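Local structure of CymD (Pseudomonas putida, 6Z34) at residues Gly18-Ala27 against Leu32-Met40; Met40-Asp51 against Val81-Glu92. The protein forms an outer-membrane channel of the FadL family for the uptake of monoaromatic hydrocarbons, probably by lateral diffusion. One frame throughout, in Å; residues are numbered along the deposited sequence.

Contact 1 is a buried fold of the N-terminal region against itself, inside the barrel. Contact 2 is the pairing of two barrel strands, 43-58 and 80-91, and is only partly buried. Contact 1 has little regular structure. One direct hydrogen bond, two waters and close-fitting side chains join its segments. Contact 2 rests on a regular ladder of backbone bonds, with mostly apolar side chains on one face and a mix of polar, charged and small residues on the other. The two share Met40, where the chain leaves the plug and enters the wall. They also touch directly: Ala27 of contact 1 packs on Ser86 and Val88 of contact 2.

Contact 1: Gly18-Ala27 against Leu32-Met40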
loop_
_atom_site.group_PDB
_atom_site.type_symbol
_atom_site.label_atom_id
_atom_site.label_comp_id
_atom_site.label_asym_id
_atom_site.label_seq_id
_atom_site.Cartn_x
_atom_site.Cartn_y
_atom_site.Cartn_z
ATOM N N GLY A 18 8.806 -10.689 -1.217
ATOM C CA GLY A 18 7.992 -10.056 -0.187
ATOM C C GLY A 18 8.293 -10.417 1.258
ATOM O O GLY A 18 7.547 -9.997 2.156
ATOM N N ILE A 19 9.362 -11.160 1.527
ATOM C CA ILE A 19 9.607 -11.609 2.892
ATOM C C ILE A 19 10.077 -10.442 3.756
ATOM O O ILE A 19 10.461 -9.388 3.238
ATOM C CB ILE A 19 10.614 -12.764 2.891
ATOM C CG1 ILE A 19 11.905 -12.311 2.202
ATOM C CG2 ILE A 19 9.995 -13.988 2.174
ATOM C CD1 ILE A 19 12.913 -11.585 3.133
ATOM N N GLY A 20 10.086 -10.633 5.077
ATOM C CA GLY A 20 10.638 -9.640 5.975
ATOM C C GLY A 20 10.257 -9.801 7.434
ATOM O O GLY A 20 10.739 -9.052 8.285
ATOM N N ALA A 21 9.383 -10.764 7.739
ATOM C CA ALA A 21 8.961 -10.977 9.124
ATOM C C ALA A 21 10.137 -11.335 10.036
ATOM O O ALA A 21 10.118 -11.024 11.233
ATOM C CB ALA A 21 7.911 -12.083 9.169
ATOM N N ALA A 22 11.150 -12.013 9.499
ATOM C CA ALA A 22 12.298 -12.438 10.275
ATOM C C ALA A 22 13.617 -12.064 9.616
ATOM O O ALA A 22 14.671 -12.204 10.245
ATOM C CB ALA A 22 12.259 -13.961 10.502
ATOM N N PHE A 23 13.588 -11.574 8.385
ATOM C CA PHE A 23 14.790 -11.307 7.624
ATOM C C PHE A 23 15.126 -9.820 7.659
ATOM O O PHE A 23 14.243 -8.973 7.490
ATOM C CB PHE A 23 14.609 -11.763 6.187
ATOM C CG PHE A 23 15.873 -11.758 5.412
ATOM C CD1 PHE A 23 16.219 -10.664 4.613
ATOM C CD2 PHE A 23 16.734 -12.836 5.486
ATOM C CE1 PHE A 23 17.405 -10.675 3.916
ATOM C CE2 PHE A 23 17.906 -12.848 4.771
ATOM C CZ PHE A 23 18.240 -11.782 3.983
ATOM N N ASN A 24 16.408 -9.513 7.863
ATOM C CA ASN A 24 16.875 -8.136 7.931
ATOM C C ASN A 24 16.730 -7.455 6.580
ATOM O O ASN A 24 17.621 -7.569 5.735
ATOM C CB ASN A 24 18.328 -8.075 8.372
ATOM C CG ASN A 24 18.840 -6.641 8.436
ATOM O OD1 ASN A 24 18.071 -5.688 8.301
ATOM N ND2 ASN A 24 20.140 -6.483 8.652
ATOM N N ILE A 25 15.622 -6.741 6.370
ATOM C CA ILE A 25 15.353 -6.112 5.083
ATOM C C ILE A 25 15.860 -4.674 5.121
ATOM O O ILE A 25 15.620 -3.892 4.191
ATOM C CB ILE A 25 13.857 -6.167 4.714
ATOM C CG1 ILE A 25 12.983 -5.452 5.748
ATOM C CG2 ILE A 25 13.383 -7.601 4.487
ATOM C CD1 ILE A 25 11.598 -5.009 5.147
ATOM N N GLY A 26 16.565 -4.322 6.200
ATOM C CA GLY A 26 17.091 -2.979 6.356
ATOM C C GLY A 26 16.092 -2.035 7.008
ATOM O O GLY A 26 15.186 -2.446 7.741
ATOM N N ALA A 27 16.259 -0.741 6.720
ATOM C CA ALA A 27 15.416 0.276 7.338
ATOM C C ALA A 27 13.940 0.092 7.028
ATOM O O ALA A 27 13.093 0.529 7.815
ATOM C CB ALA A 27 15.832 1.666 6.860
ATOM N N LEU A 32 7.486 -3.173 8.026
ATOM C CA LEU A 32 7.106 -4.581 7.967
ATOM C C LEU A 32 7.126 -5.127 9.382
ATOM O O LEU A 32 6.126 -5.030 10.112
ATOM C CB LEU A 32 8.025 -5.383 7.047
ATOM C CG LEU A 32 7.298 -6.607 6.465
ATOM C CD1 LEU A 32 7.775 -6.882 5.049
ATOM C CD2 LEU A 32 7.423 -7.858 7.330
ATOM N N ASN A 33 8.263 -5.673 9.797
ATOM C CA ASN A 33 8.431 -6.070 11.192
ATOM C C ASN A 33 9.547 -5.215 11.767
ATOM O O ASN A 33 10.740 -5.472 11.513
ATOM C CB ASN A 33 8.724 -7.563 11.342
ATOM C CG ASN A 33 8.856 -7.995 12.816
ATOM O OD1 ASN A 33 8.597 -7.206 13.750
ATOM N ND2 ASN A 33 9.254 -9.250 13.030
ATOM N N PRO A 34 9.209 -4.169 12.517
ATOM C CA PRO A 34 10.252 -3.297 13.075
ATOM C C PRO A 34 11.200 -4.009 14.028
ATOM O O PRO A 34 12.292 -3.489 14.278
ATOM C CB PRO A 34 9.450 -2.194 13.785
ATOM C CG PRO A 34 8.025 -2.660 13.806
ATOM C CD PRO A 34 7.852 -3.628 12.702
ATOM N N ALA A 35 10.852 -5.194 14.541
ATOM C CA ALA A 35 11.809 -5.923 15.371
ATOM C C ALA A 35 13.072 -6.254 14.590
ATOM O O ALA A 35 14.143 -6.403 15.192
ATOM C CB ALA A 35 11.187 -7.205 15.933
ATOM N N THR A 36 12.988 -6.325 13.248
ATOM C CA THR A 36 14.181 -6.697 12.484
ATOM C C THR A 36 15.226 -5.589 12.454
ATOM O O THR A 36 16.362 -5.847 12.041
ATOM C CB THR A 36 13.842 -7.089 11.045
ATOM O OG1 THR A 36 13.171 -6.012 10.389
ATOM C CG2 THR A 36 12.985 -8.410 10.999
ATOM N N LEU A 37 14.868 -4.368 12.863
ATOM C CA LEU A 37 15.832 -3.278 12.885
ATOM C C LEU A 37 16.979 -3.530 13.849
ATOM O O LEU A 37 18.065 -2.987 13.638
ATOM C CB LEU A 37 15.140 -1.975 13.254
ATOM C CG LEU A 37 14.032 -1.572 12.297
ATOM C CD1 LEU A 37 13.249 -0.428 12.911
ATOM C CD2 LEU A 37 14.650 -1.217 10.947
ATOM N N THR A 38 16.783 -4.351 14.887
ATOM C CA THR A 38 17.920 -4.708 15.739
ATOM C C THR A 38 18.988 -5.506 14.994
ATOM O O THR A 38 20.106 -5.617 15.505
ATOM C CB THR A 38 17.468 -5.476 16.999
ATOM O OG1 THR A 38 16.825 -6.713 16.649
ATOM C CG2 THR A 38 16.528 -4.631 17.814
ATOM N N GLN A 39 18.685 -6.027 13.797
ATOM C CA GLN A 39 19.677 -6.711 12.961
ATOM C C GLN A 39 20.647 -5.735 12.288
ATOM O O GLN A 39 21.729 -6.151 11.862
ATOM C CB GLN A 39 18.972 -7.537 11.876
ATOM C CG GLN A 39 18.903 -9.034 12.098
ATOM C CD GLN A 39 17.933 -9.414 13.186
ATOM O OE1 GLN A 39 16.718 -9.444 12.965
ATOM N NE2 GLN A 39 18.461 -9.722 14.372
ATOM N N MET A 40 20.287 -4.458 12.159
ATOM C CA MET A 40 21.184 -3.512 11.503
ATOM C C MET A 40 22.369 -3.173 12.397
ATOM O O MET A 40 22.267 -3.194 13.623
ATOM C CB MET A 40 20.447 -2.220 11.139
ATOM C CG MET A 40 19.234 -2.456 10.234
ATOM S SD MET A 40 18.316 -0.939 9.948
ATOM C CE MET A 40 19.364 -0.183 8.704
HETATM O O HOH W 1 10.886 -6.375 8.731
HETATM O O HOH W 2 15.320 -4.573 9.357
#
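Asn33 reaches across to the backbone at Gly20 and Ala21. Its CG is anti to the backbone N (chi1 -178°), which carries the amide out to Ala21. CB lies 3.7 Å from Ala21 O. Beyond CG, ND2 donates to Ala21 O over 2.7 Å, a nearly straight bond with the oxygen in the amide plane. OD1 turns back and accepts from Ala35 N, an Asx turn that leads into the 3-10 segment 34-39. Both ends of the amide are therefore gripped, and ND2 also bonds Leu226 O. A leucine here would probably leave Ala21 O and Leu226 O without this donor and take the side-chain acceptor from Ala35 N. Beside it, Leu32 CD2 sits 3.4 Å from Gly20 C; a side chain on Gly20 would clash with this leucine. Water 1 joins Gly20 O to Asn33 N. Water 2 lies within bonding distance of Asn24 OD1, Gly26 O and Thr36 OG1, and can donate to two of them at a time. Asn24 and Gln39 run antiparallel alongside each other, their amide planes steeply inclined (73°), with Asn24 CG 3.6 Å from Gln39 CB. Met40 CE ends 3.7 Å from Ala27 N. These segments belong to the N-terminal plug, as in other FadL channels, between helix 10-15 and strand 43-58. Ala21 packs on strand 281-289, Asn33 on strand 198-229, Leu37 on strand 131-146 and Ala27 on strand 80-91.

Contact 2: Met40-Asp51 against Val81-Glu92; sequences MQEGMHLGLGMD and VAPELSLVWRGE
Arg90 bends at chi2 (-82°) and chi3 (-75°), and this fold swings its guanidinium back to Met40 O. The oxygen lies at the guanidinium edge. NE donates to it at 2.4 Å, a length so short that it is doubtful, and NH1 adds a weak bond. Glu42 CG lies over one face of the same group. Its chain then runs on extended, and OE2 accepts from Glu92 N at 2.6 Å on the anti side of the carboxylate.

Between these ends and Asp51, strands 43-51 and 81-91 run antiparallel, at 155°. Five hydrogen-bonded pairs, from Gly43 with Arg90 to Asp51 with Ala82, each make two backbone bonds. At Gly47 a side chain would clash with Ser86 OG.

The face of Met44, Leu46, Leu87 and Trp89 is apolar. Met44 SD meets the Trp89 ring at its edge, 5.0 Å from the five-membered ring centroid, a Met-aromatic contact. Met44 CE presses on Leu87 CD1 at 3.3 Å, closer than normal carbon contact. Leu46 and Leu87 run together in one direction.

On the other face, Met40 SD packs 4.0 Å from Val88 CG1. His45 NE2 donates to Gln41 O at 2.7 Å, while ND1 bonds Ser435 on the next strand, 422-437. Asp51 OD1 and Glu84 OE2 are 4.4 Å apart; Ser429 and Gln14 bond the aspartate.

The apolar face suits a barrel wall turned to lipid. On the inner face the closeness of the two buried acids may raise the pKa of Glu84, since Asp51 is held by Ser429 and Gln14.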
loop_
_atom_site.group_PDB
_atom_site.type_symbol
_atom_site.label_atom_id
_atom_site.label_comp_id
_atom_site.label_asym_id
_atom_site.label_seq_id
_atom_site.Cartn_x
_atom_site.Cartn_y
_atom_site.Cartn_z
ATOM N N MET A 40 20.287 -4.458 12.159
ATOM C CA MET A 40 21.184 -3.512 11.503
ATOM C C MET A 40 22.369 -3.173 12.397
ATOM O O MET A 40 22.267 -3.194 13.623
ATOM C CB MET A 40 20.447 -2.220 11.139
ATOM C CG MET A 40 19.234 -2.456 10.234
ATOM S SD MET A 40 18.316 -0.939 9.948
ATOM C CE MET A 40 19.364 -0.183 8.704
ATOM N N GLN A 41 23.495 -2.838 11.758
ATOM C CA GLN A 41 24.701 -2.440 12.477
ATOM C C GLN A 41 24.475 -1.135 13.230
ATOM O O GLN A 41 23.626 -0.316 12.866
ATOM C CB GLN A 41 25.886 -2.280 11.515
ATOM C CG GLN A 41 26.256 -3.540 10.747
ATOM C CD GLN A 41 27.323 -4.351 11.460
ATOM O OE1 GLN A 41 28.477 -3.931 11.552
ATOM N NE2 GLN A 41 26.941 -5.517 11.976
ATOM N N GLU A 42 25.245 -0.954 14.297
ATOM C CA GLU A 42 25.219 0.280 15.063
ATOM C C GLU A 42 25.732 1.425 14.203
ATOM O O GLU A 42 26.614 1.246 13.355
ATOM C CB GLU A 42 26.066 0.142 16.326
ATOM C CG GLU A 42 25.614 -0.970 17.254
ATOM C CD GLU A 42 26.349 -0.975 18.594
ATOM O OE1 GLU A 42 27.588 -1.108 18.599
ATOM O OE2 GLU A 42 25.685 -0.854 19.648
ATOM N N GLY A 43 25.147 2.610 14.412
ATOM C CA GLY A 43 25.455 3.819 13.683
ATOM C C GLY A 43 24.175 4.472 13.179
ATOM O O GLY A 43 23.086 4.257 13.722
ATOM N N MET A 44 24.306 5.269 12.125
ATOM C CA MET A 44 23.197 6.025 11.573
ATOM C C MET A 44 23.081 5.730 10.096
ATOM O O MET A 44 24.074 5.790 9.359
ATOM C CB MET A 44 23.347 7.527 11.817
ATOM C CG MET A 44 23.137 7.842 13.276
ATOM S SD MET A 44 22.261 9.360 13.488
ATOM C CE MET A 44 21.146 9.182 12.141
ATOM N N HIS A 45 21.859 5.418 9.686
ATOM C CA HIS A 45 21.562 4.890 8.366
ATOM C C HIS A 45 20.580 5.821 7.683
ATOM O O HIS A 45 19.573 6.219 8.279
ATOM C CB HIS A 45 21.007 3.462 8.476
ATOM C CG HIS A 45 21.891 2.533 9.274
ATOM N ND1 HIS A 45 22.873 1.755 8.692
ATOM C CD2 HIS A 45 21.922 2.241 10.597
ATOM C CE1 HIS A 45 23.475 1.029 9.620
ATOM N NE2 HIS A 45 22.921 1.308 10.787
ATOM N N LEU A 46 20.893 6.191 6.451
ATOM C CA LEU A 46 20.059 7.072 5.653
ATOM C C LEU A 46 19.731 6.328 4.382
ATOM O O LEU A 46 20.636 5.865 3.684
ATOM C CB LEU A 46 20.765 8.393 5.328
ATOM C CG LEU A 46 21.043 9.334 6.492
ATOM C CD1 LEU A 46 22.434 9.937 6.346
ATOM C CD2 LEU A 46 19.992 10.418 6.538
ATOM N N GLY A 47 18.448 6.220 4.079
ATOM C CA GLY A 47 18.058 5.462 2.920
ATOM C C GLY A 47 17.201 6.296 2.005
ATOM O O GLY A 47 16.317 7.043 2.452
ATOM N N LEU A 48 17.478 6.156 0.711
ATOM C CA LEU A 48 16.822 6.871 -0.365
ATOM C C LEU A 48 16.473 5.846 -1.404
ATOM O O LEU A 48 17.367 5.129 -1.871
ATOM C CB LEU A 48 17.723 7.884 -1.072
ATOM C CG LEU A 48 18.300 9.145 -0.534
ATOM C CD1 LEU A 48 19.424 8.750 0.404
ATOM C CD2 LEU A 48 18.815 9.858 -1.764
ATOM N N GLY A 49 15.221 5.843 -1.832
ATOM C CA GLY A 49 14.853 4.902 -2.869
ATOM C C GLY A 49 13.489 5.233 -3.415
ATOM O O GLY A 49 12.803 6.142 -2.934
ATOM N N MET A 50 13.094 4.454 -4.420
ATOM C CA MET A 50 11.776 4.603 -5.003
ATOM C C MET A 50 11.354 3.300 -5.654
ATOM O O MET A 50 12.185 2.469 -6.040
ATOM C CB MET A 50 11.755 5.723 -6.034
ATOM C CG MET A 50 12.677 5.452 -7.184
ATOM S SD MET A 50 12.925 6.973 -8.086
ATOM C CE MET A 50 13.383 8.072 -6.749
ATOM N N ASP A 51 10.036 3.153 -5.789
ATOM C CA ASP A 51 9.413 2.114 -6.591
ATOM C C ASP A 51 8.859 2.750 -7.857
ATOM O O ASP A 51 8.283 3.843 -7.816
ATOM C CB ASP A 51 8.284 1.415 -5.827
ATOM C CG ASP A 51 8.793 0.462 -4.749
ATOM O OD1 ASP A 51 10.025 0.393 -4.525
ATOM O OD2 ASP A 51 7.953 -0.208 -4.113
ATOM N N VAL A 81 5.594 6.442 -9.603
ATOM C CA VAL A 81 6.820 6.555 -8.835
ATOM C C VAL A 81 6.431 6.723 -7.377
ATOM O O VAL A 81 5.685 7.649 -7.034
ATOM C CB VAL A 81 7.692 7.728 -9.312
ATOM C CG1 VAL A 81 8.942 7.786 -8.514
ATOM C CG2 VAL A 81 8.058 7.542 -10.761
ATOM N N ALA A 82 6.939 5.832 -6.525
ATOM C CA ALA A 82 6.693 5.882 -5.086
ATOM C C ALA A 82 8.016 6.021 -4.343
ATOM O O ALA A 82 8.766 5.037 -4.230
ATOM C CB ALA A 82 5.964 4.619 -4.633
ATOM N N PRO A 83 8.354 7.207 -3.836
ATOM C CA PRO A 83 9.614 7.377 -3.096
ATOM C C PRO A 83 9.528 6.862 -1.667
ATOM O O PRO A 83 8.454 6.780 -1.061
ATOM C CB PRO A 83 9.833 8.893 -3.097
ATOM C CG PRO A 83 8.472 9.496 -3.393
ATOM C CD PRO A 83 7.727 8.492 -4.205
ATOM N N GLU A 84 10.705 6.526 -1.129
ATOM C CA GLU A 84 10.848 6.097 0.254
ATOM C C GLU A 84 12.078 6.752 0.860
ATOM O O GLU A 84 13.163 6.699 0.277
ATOM C CB GLU A 84 10.968 4.571 0.386
ATOM C CG GLU A 84 10.028 3.762 -0.487
ATOM C CD GLU A 84 10.199 2.264 -0.294
ATOM O OE1 GLU A 84 9.209 1.594 0.066
ATOM O OE2 GLU A 84 11.323 1.760 -0.496
ATOM N N LEU A 85 11.897 7.329 2.044
ATOM C CA LEU A 85 12.927 8.006 2.819
ATOM C C LEU A 85 13.045 7.331 4.173
ATOM O O LEU A 85 12.025 7.069 4.813
ATOM C CB LEU A 85 12.564 9.485 3.046
ATOM C CG LEU A 85 12.182 10.240 1.784
ATOM C CD1 LEU A 85 11.839 11.681 2.091
ATOM C CD2 LEU A 85 13.362 10.153 0.858
ATOM N N SER A 86 14.281 7.112 4.650
ATOM C CA SER A 86 14.439 6.563 5.994
ATOM C C SER A 86 15.682 7.088 6.690
ATOM O O SER A 86 16.737 7.283 6.078
ATOM C CB SER A 86 14.476 5.016 5.995
ATOM O OG SER A 86 15.321 4.496 4.984
ATOM N N LEU A 87 15.529 7.274 7.997
ATOM C CA LEU A 87 16.599 7.624 8.917
ATOM C C LEU A 87 16.482 6.671 10.098
ATOM O O LEU A 87 15.464 6.675 10.795
ATOM C CB LEU A 87 16.481 9.082 9.388
ATOM C CG LEU A 87 17.595 9.452 10.376
ATOM C CD1 LEU A 87 18.915 9.124 9.713
ATOM C CD2 LEU A 87 17.551 10.928 10.819
ATOM N N VAL A 88 17.513 5.867 10.334
ATOM C CA VAL A 88 17.519 4.902 11.426
ATOM C C VAL A 88 18.779 5.099 12.268
ATOM O O VAL A 88 19.892 5.112 11.735
ATOM C CB VAL A 88 17.439 3.452 10.896
ATOM C CG1 VAL A 88 17.653 2.450 12.030
ATOM C CG2 VAL A 88 16.095 3.211 10.211
ATOM N N TRP A 89 18.599 5.228 13.579
ATOM C CA TRP A 89 19.696 5.222 14.539
ATOM C C TRP A 89 19.740 3.871 15.261
ATOM O O TRP A 89 18.714 3.390 15.763
ATOM C CB TRP A 89 19.513 6.375 15.529
ATOM C CG TRP A 89 20.515 6.415 16.618
ATOM C CD1 TRP A 89 21.715 7.069 16.601
ATOM C CD2 TRP A 89 20.408 5.801 17.914
ATOM N NE1 TRP A 89 22.361 6.891 17.799
ATOM C CE2 TRP A 89 21.594 6.110 18.620
ATOM C CE3 TRP A 89 19.436 5.017 18.543
ATOM C CZ2 TRP A 89 21.835 5.657 19.922
ATOM C CZ3 TRP A 89 19.676 4.570 19.852
ATOM C CH2 TRP A 89 20.867 4.891 20.519
ATOM N N ARG A 90 20.925 3.260 15.300
ATOM C CA ARG A 90 21.159 1.971 15.956
ATOM C C ARG A 90 22.276 2.138 16.972
ATOM O O ARG A 90 23.420 2.395 16.591
ATOM C CB ARG A 90 21.542 0.889 14.944
ATOM C CG ARG A 90 20.432 -0.087 14.598
ATOM C CD ARG A 90 20.322 -1.175 15.653
ATOM N NE ARG A 90 21.384 -2.158 15.564
ATOM C CZ ARG A 90 21.727 -2.960 16.569
ATOM N NH1 ARG A 90 22.708 -3.843 16.422
ATOM N NH2 ARG A 90 21.072 -2.871 17.722
ATOM N N GLY A 91 21.966 1.965 18.248
ATOM C CA GLY A 91 22.997 1.931 19.274
ATOM C C GLY A 91 22.647 0.997 20.415
ATOM O O GLY A 91 21.513 0.967 20.900
ATOM N N GLU A 92 23.659 0.259 20.874
ATOM C CA GLU A 92 23.496 -0.679 21.979
ATOM C C GLU A 92 22.341 -1.610 21.633
ATOM O O GLU A 92 22.389 -2.280 20.595
ATOM C CB GLU A 92 23.276 0.069 23.302
ATOM C CG GLU A 92 23.117 -0.801 24.584
ATOM C CD GLU A 92 21.738 -0.654 25.229
ATOM O OE1 GLU A 92 21.557 -1.070 26.395
ATOM O OE2 GLU A 92 20.838 -0.099 24.570
#